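PDB 4QKU: hydrolase, which probably hydrolyses fumarylacetoacetate to fumarate and acetoacetate, the last step of phenylalanine and tyrosine breakdown, with the help of a bound divalent metal. Local coordinates for residues 226-231 with 366-371; 246-251 with 287-292. All blocks are in the same frame, centred on the assembly; numbering follows the deposited sequence.

Contact 1: residues 226-231 with 366-371; sequences GFIVGK and GDLMGS
Gly226 lies beside Gly370 in an antiparallel, non-hydrogen-bonded pair whose CA atoms are 4.0 Å apart. With glycine on both sides, the two backbones come close here. Phe227 and Met369 form the next, hydrogen-bonded pair, and Met369 N donates to Phe227 O at 2.9 Å, in the carbonyl plane. CG of Phe227 stands between its backbone N and carbonyl carbon (chi1 62°), which swings the ring across toward Met369. There Met369 CB sits over one face, 3.6 Å from the Phe227 ring centroid, a CH-pi contact. Met369 SD follows obliquely at 4.7 Å from the same centroid, a Met-aromatic contact. Ile228 points to the other face of the sheet, and its CD1 meets Leu368 CD1 at 3.8 Å. At Val229 the backbone N donates to Asp367 O, while CG2 packs on Asp367 CB. Beyond the strand pairing, Gly366 N gives Val229 O a nearly straight hydrogen bond (3.0 Å, 176°). Asp367 OD2 accepts a hydrogen bond from Arg364 N and forms a salt bridge with Arg185 of the second subunit. Helix 349-357 packs on the Phe227 and Met369 side. In the mixed sheet of the FAA hydrolase C-terminal region, antiparallel neighbours 219-229 and 368-370 are flanked by 248-259 and by 147-150, parallel to 368-370.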
loop_
_atom_site.group_PDB
_atom_site.type_symbol
_atom_site.label_atom_id
_atom_site.label_comp_id
_atom_site.label_asym_id
_atom_site.label_seq_id
_atom_site.Cartn_x
_atom_site.Cartn_y
_atom_site.Cartn_z
ATOM N N GLY B 226 11.781 10.775 1.568
ATOM C CA GLY B 226 11.133 9.812 0.718
ATOM C C GLY B 226 11.229 10.295 -0.686
ATOM O O GLY B 226 11.197 11.494 -0.929
ATOM N N PHE B 227 11.375 9.373 -1.625
ATOM C CA PHE B 227 11.376 9.791 -3.006
ATOM C C PHE B 227 10.071 9.382 -3.705
ATOM O O PHE B 227 9.409 8.430 -3.309
ATOM C CB PHE B 227 12.664 9.369 -3.749
ATOM C CG PHE B 227 12.901 7.883 -3.836
ATOM C CD1 PHE B 227 12.348 7.144 -4.866
ATOM C CD2 PHE B 227 13.743 7.240 -2.924
ATOM C CE1 PHE B 227 12.589 5.783 -4.980
ATOM C CE2 PHE B 227 13.994 5.883 -3.025
ATOM C CZ PHE B 227 13.407 5.147 -4.055
ATOM N N ILE B 228 9.714 10.159 -4.719
ATOM C CA ILE B 228 8.535 9.951 -5.500
ATOM C C ILE B 228 8.951 9.335 -6.826
ATOM O O ILE B 228 9.782 9.866 -7.555
ATOM C CB ILE B 228 7.857 11.292 -5.789
ATOM C CG1 ILE B 228 7.588 12.078 -4.484
ATOM C CG2 ILE B 228 6.586 11.105 -6.595
ATOM C CD1 ILE B 228 6.828 11.327 -3.425
ATOM N N VAL B 229 8.331 8.217 -7.165
ATOM C CA VAL B 229 8.619 7.544 -8.418
ATOM C C VAL B 229 7.992 8.313 -9.577
ATOM O O VAL B 229 6.807 8.680 -9.528
ATOM C CB VAL B 229 8.081 6.113 -8.382
ATOM C CG1 VAL B 229 8.085 5.513 -9.766
ATOM C CG2 VAL B 229 8.897 5.275 -7.397
ATOM N N GLY B 230 8.794 8.543 -10.621
ATOM C CA GLY B 230 8.349 9.281 -11.797
ATOM C C GLY B 230 8.055 8.472 -13.045
ATOM O O GLY B 230 7.346 8.962 -13.937
ATOM N N LYS B 231 8.599 7.252 -13.109
ATOM C CA LYS B 231 8.282 6.267 -14.175
ATOM C C LYS B 231 8.249 4.925 -13.487
ATOM O O LYS B 231 9.170 4.547 -12.764
ATOM C CB LYS B 231 9.304 6.246 -15.359
ATOM N N GLY B 366 4.021 8.146 -8.656
ATOM C CA GLY B 366 3.537 8.640 -7.384
ATOM C C GLY B 366 3.929 7.787 -6.186
ATOM O O GLY B 366 3.658 8.161 -5.062
ATOM N N ASP B 367 4.518 6.618 -6.407
ATOM C CA ASP B 367 4.890 5.759 -5.287
ATOM C C ASP B 367 5.795 6.532 -4.363
ATOM O O ASP B 367 6.689 7.242 -4.827
ATOM C CB ASP B 367 5.616 4.474 -5.729
ATOM C CG ASP B 367 4.679 3.359 -6.059
ATOM O OD1 ASP B 367 3.489 3.427 -5.624
ATOM O OD2 ASP B 367 5.094 2.387 -6.788
ATOM N N LEU B 368 5.592 6.345 -3.073
ATOM C CA LEU B 368 6.429 6.948 -2.070
ATOM C C LEU B 368 7.401 5.933 -1.473
ATOM O O LEU B 368 6.983 4.883 -0.974
ATOM C CB LEU B 368 5.540 7.531 -0.957
ATOM C CG LEU B 368 6.229 8.141 0.251
ATOM C CD1 LEU B 368 7.029 9.361 -0.178
ATOM C CD2 LEU B 368 5.205 8.509 1.337
ATOM N N MET B 369 8.685 6.294 -1.465
ATOM C CA MET B 369 9.719 5.434 -0.884
ATOM C C MET B 369 10.565 6.117 0.174
ATOM O O MET B 369 11.305 7.060 -0.098
ATOM C CB MET B 369 10.574 4.888 -1.993
ATOM C CG MET B 369 9.711 4.308 -3.103
ATOM S SD MET B 369 10.318 2.757 -3.708
ATOM C CE MET B 369 8.967 2.271 -4.785
ATOM N N GLY B 370 10.411 5.629 1.404
ATOM C CA GLY B 370 11.033 6.218 2.565
ATOM C C GLY B 370 12.417 5.670 2.725
ATOM O O GLY B 370 12.661 4.497 2.482
ATOM N N SER B 371 13.318 6.538 3.151
ATOM C CA SER B 371 14.707 6.195 3.378
ATOM C C SER B 371 14.933 5.296 4.587
ATOM O O SER B 371 15.948 4.596 4.661
ATOM C CB SER B 371 15.486 7.488 3.632
ATOM O OG SER B 371 14.957 8.151 4.775
#

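Contact 2: residues 246-251 with 287-292; sequences AHIFGM and VTLDAL
Met251 and Val287 form an antiparallel, hydrogen-bonded pair with a bond in each direction. Met251 N donates to Val287 O at 2.9 Å, and Val287 N returns a bond to Met251 O. One step on, Gly250 faces Thr288 in a non-hydrogen-bonded pair with the CA atoms 4.0 Å apart. Leu289 N donates a hydrogen bond to Phe249 O at 3.2 Å, tilted 27° from the carbonyl plane. A water also donates to Phe249 O. Among the side chains, Leu289 CD2 rests on Ile248 CB at 4.0 Å. Met251 and Leu292 cross at about a right angle. An extended chi2 (-174°) carries Met251 SD out to Leu292 CD1, 3.8 Å away. Behind this shell, Thr288 OG1 accepts from Ala291 N at 3.3 Å, an ST motif that holds the turn after the strand. Phe249 and Gly250 form a classic beta bulge opposite Ile228. The Phe249 ring meets Trp101 of helix 98-111 edge-to-face. Strands 248-259 and 280-288 are antiparallel neighbours in the mixed sheet, and the contact lies at the end of 280-288. Helix 349-357 packs through Met349 on Ile248, Met251 and Leu289, and Phe428 of strand 424-436 lies against Met251, Val287 and Leu292.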
loop_
_atom_site.group_PDB
_atom_site.type_symbol
_atom_site.label_atom_id
_atom_site.label_comp_id
_atom_site.label_asym_id
_atom_site.label_seq_id
_atom_site.Cartn_x
_atom_site.Cartn_y
_atom_site.Cartn_z
ATOM N N ALA B 246 16.765 7.348 -13.136
ATOM C CA ALA B 246 15.919 7.888 -14.184
ATOM C C ALA B 246 14.443 7.696 -13.853
ATOM O O ALA B 246 13.605 8.411 -14.399
ATOM C CB ALA B 246 16.225 7.249 -15.536
ATOM N N HIS B 247 14.126 6.720 -13.008
ATOM C CA HIS B 247 12.731 6.479 -12.608
ATOM C C HIS B 247 12.218 7.349 -11.470
ATOM O O HIS B 247 11.038 7.197 -11.086
ATOM C CB HIS B 247 12.522 5.013 -12.178
ATOM C CG HIS B 247 12.591 4.031 -13.299
ATOM N ND1 HIS B 247 11.465 3.458 -13.841
ATOM C CD2 HIS B 247 13.645 3.522 -13.979
ATOM C CE1 HIS B 247 11.822 2.645 -14.818
ATOM N NE2 HIS B 247 13.143 2.667 -14.923
ATOM N N ILE B 248 13.075 8.204 -10.911
ATOM C CA ILE B 248 12.762 8.974 -9.721
ATOM C C ILE B 248 12.464 10.408 -10.089
ATOM O O ILE B 248 13.267 11.047 -10.740
ATOM C CB ILE B 248 13.936 8.942 -8.726
ATOM C CG1 ILE B 248 14.211 7.508 -8.272
ATOM C CG2 ILE B 248 13.662 9.848 -7.515
ATOM C CD1 ILE B 248 15.296 7.368 -7.210
ATOM N N PHE B 249 11.330 10.929 -9.643
ATOM C CA PHE B 249 10.954 12.305 -9.943
ATOM C C PHE B 249 11.591 13.299 -8.977
ATOM O O PHE B 249 12.200 14.269 -9.402
ATOM C CB PHE B 249 9.459 12.480 -9.870
ATOM C CG PHE B 249 8.985 13.890 -10.122
ATOM C CD1 PHE B 249 9.312 14.545 -11.297
ATOM C CD2 PHE B 249 8.146 14.536 -9.209
ATOM C CE1 PHE B 249 8.855 15.830 -11.541
ATOM C CE2 PHE B 249 7.666 15.812 -9.461
ATOM C CZ PHE B 249 8.018 16.459 -10.631
ATOM N N GLY B 250 11.467 13.037 -7.689
ATOM C CA GLY B 250 11.964 13.967 -6.713
ATOM C C GLY B 250 11.850 13.446 -5.303
ATOM O O GLY B 250 11.529 12.288 -5.087
ATOM N N MET B 251 12.123 14.324 -4.349
ATOM C CA MET B 251 12.213 13.962 -2.943
ATOM C C MET B 251 11.376 14.902 -2.084
ATOM O O MET B 251 11.068 16.026 -2.482
ATOM C CB MET B 251 13.655 14.042 -2.456
ATOM C CG MET B 251 14.598 12.990 -3.008
ATOM S SD MET B 251 16.269 13.033 -2.269
ATOM C CE MET B 251 15.880 12.896 -0.530
ATOM N N VAL B 287 10.990 18.336 -4.312
ATOM C CA VAL B 287 12.227 18.854 -4.865
ATOM C C VAL B 287 12.731 17.865 -5.943
ATOM O O VAL B 287 13.062 16.714 -5.635
ATOM C CB VAL B 287 13.281 19.074 -3.770
ATOM C CG1 VAL B 287 14.531 19.648 -4.366
ATOM C CG2 VAL B 287 12.739 19.986 -2.674
ATOM N N THR B 288 12.782 18.305 -7.198
ATOM C CA THR B 288 13.181 17.433 -8.283
ATOM C C THR B 288 14.640 17.024 -8.147
ATOM O O THR B 288 15.487 17.743 -7.649
ATOM C CB THR B 288 12.995 18.072 -9.666
ATOM O OG1 THR B 288 13.872 19.191 -9.793
ATOM C CG2 THR B 288 11.560 18.508 -9.866
ATOM N N LEU B 289 14.908 15.824 -8.613
ATOM C CA LEU B 289 16.230 15.240 -8.580
ATOM C C LEU B 289 17.225 16.089 -9.385
ATOM O O LEU B 289 18.421 16.154 -9.065
ATOM C CB LEU B 289 16.133 13.818 -9.159
ATOM C CG LEU B 289 17.139 12.792 -8.674
ATOM C CD1 LEU B 289 16.945 12.501 -7.201
ATOM C CD2 LEU B 289 16.952 11.513 -9.468
ATOM N N ASP B 290 16.732 16.671 -10.476
ATOM C CA ASP B 290 17.531 17.543 -11.307
ATOM C C ASP B 290 18.005 18.729 -10.487
ATOM O O ASP B 290 19.175 19.119 -10.572
ATOM C CB ASP B 290 16.731 18.010 -12.528
ATOM C CG ASP B 290 16.659 16.946 -13.653
ATOM O OD1 ASP B 290 17.336 15.891 -13.568
ATOM O OD2 ASP B 290 15.902 17.179 -14.629
ATOM N N ALA B 291 17.120 19.305 -9.682
ATOM C CA ALA B 291 17.505 20.398 -8.799
ATOM C C ALA B 291 18.553 19.973 -7.765
ATOM O O ALA B 291 19.362 20.790 -7.362
ATOM C CB ALA B 291 16.284 20.964 -8.102
ATOM N N LEU B 292 18.551 18.710 -7.343
ATOM C CA LEU B 292 19.578 18.207 -6.419
ATOM C C LEU B 292 20.901 17.832 -7.071
ATOM O O LEU B 292 21.832 17.406 -6.383
ATOM C CB LEU B 292 19.059 16.999 -5.667
ATOM C CG LEU B 292 17.809 17.303 -4.826
ATOM C CD1 LEU B 292 17.110 16.017 -4.446
ATOM C CD2 LEU B 292 18.181 18.114 -3.593
HETATM O O HOH W 1 13.863 15.203 -11.532
#

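How the contacts relate
The centres of contacts 1 and 2 are about 10 Å apart, and both belong to one mixed sheet in the FAA hydrolase C-terminal family region. Four neighbouring strands run 368-370, 219-229, 248-259 and 280-288. Contact 1 joins the first two of these and contact 2 the last two; the sheet continues beyond them on both sides. Between them, Gly230 N probably bonds to His247 O, and Phe227 CB packs on Gly250 O. Along the chain, contact 2 is nested within the loop that contact 1 closes. Helix 349-357 packs on both. Glu224 lies on strand 219-229 and Asp149 on 147-150, beside 368-370, so the strands of contact 1 probably help to place these predicted calcium ligands.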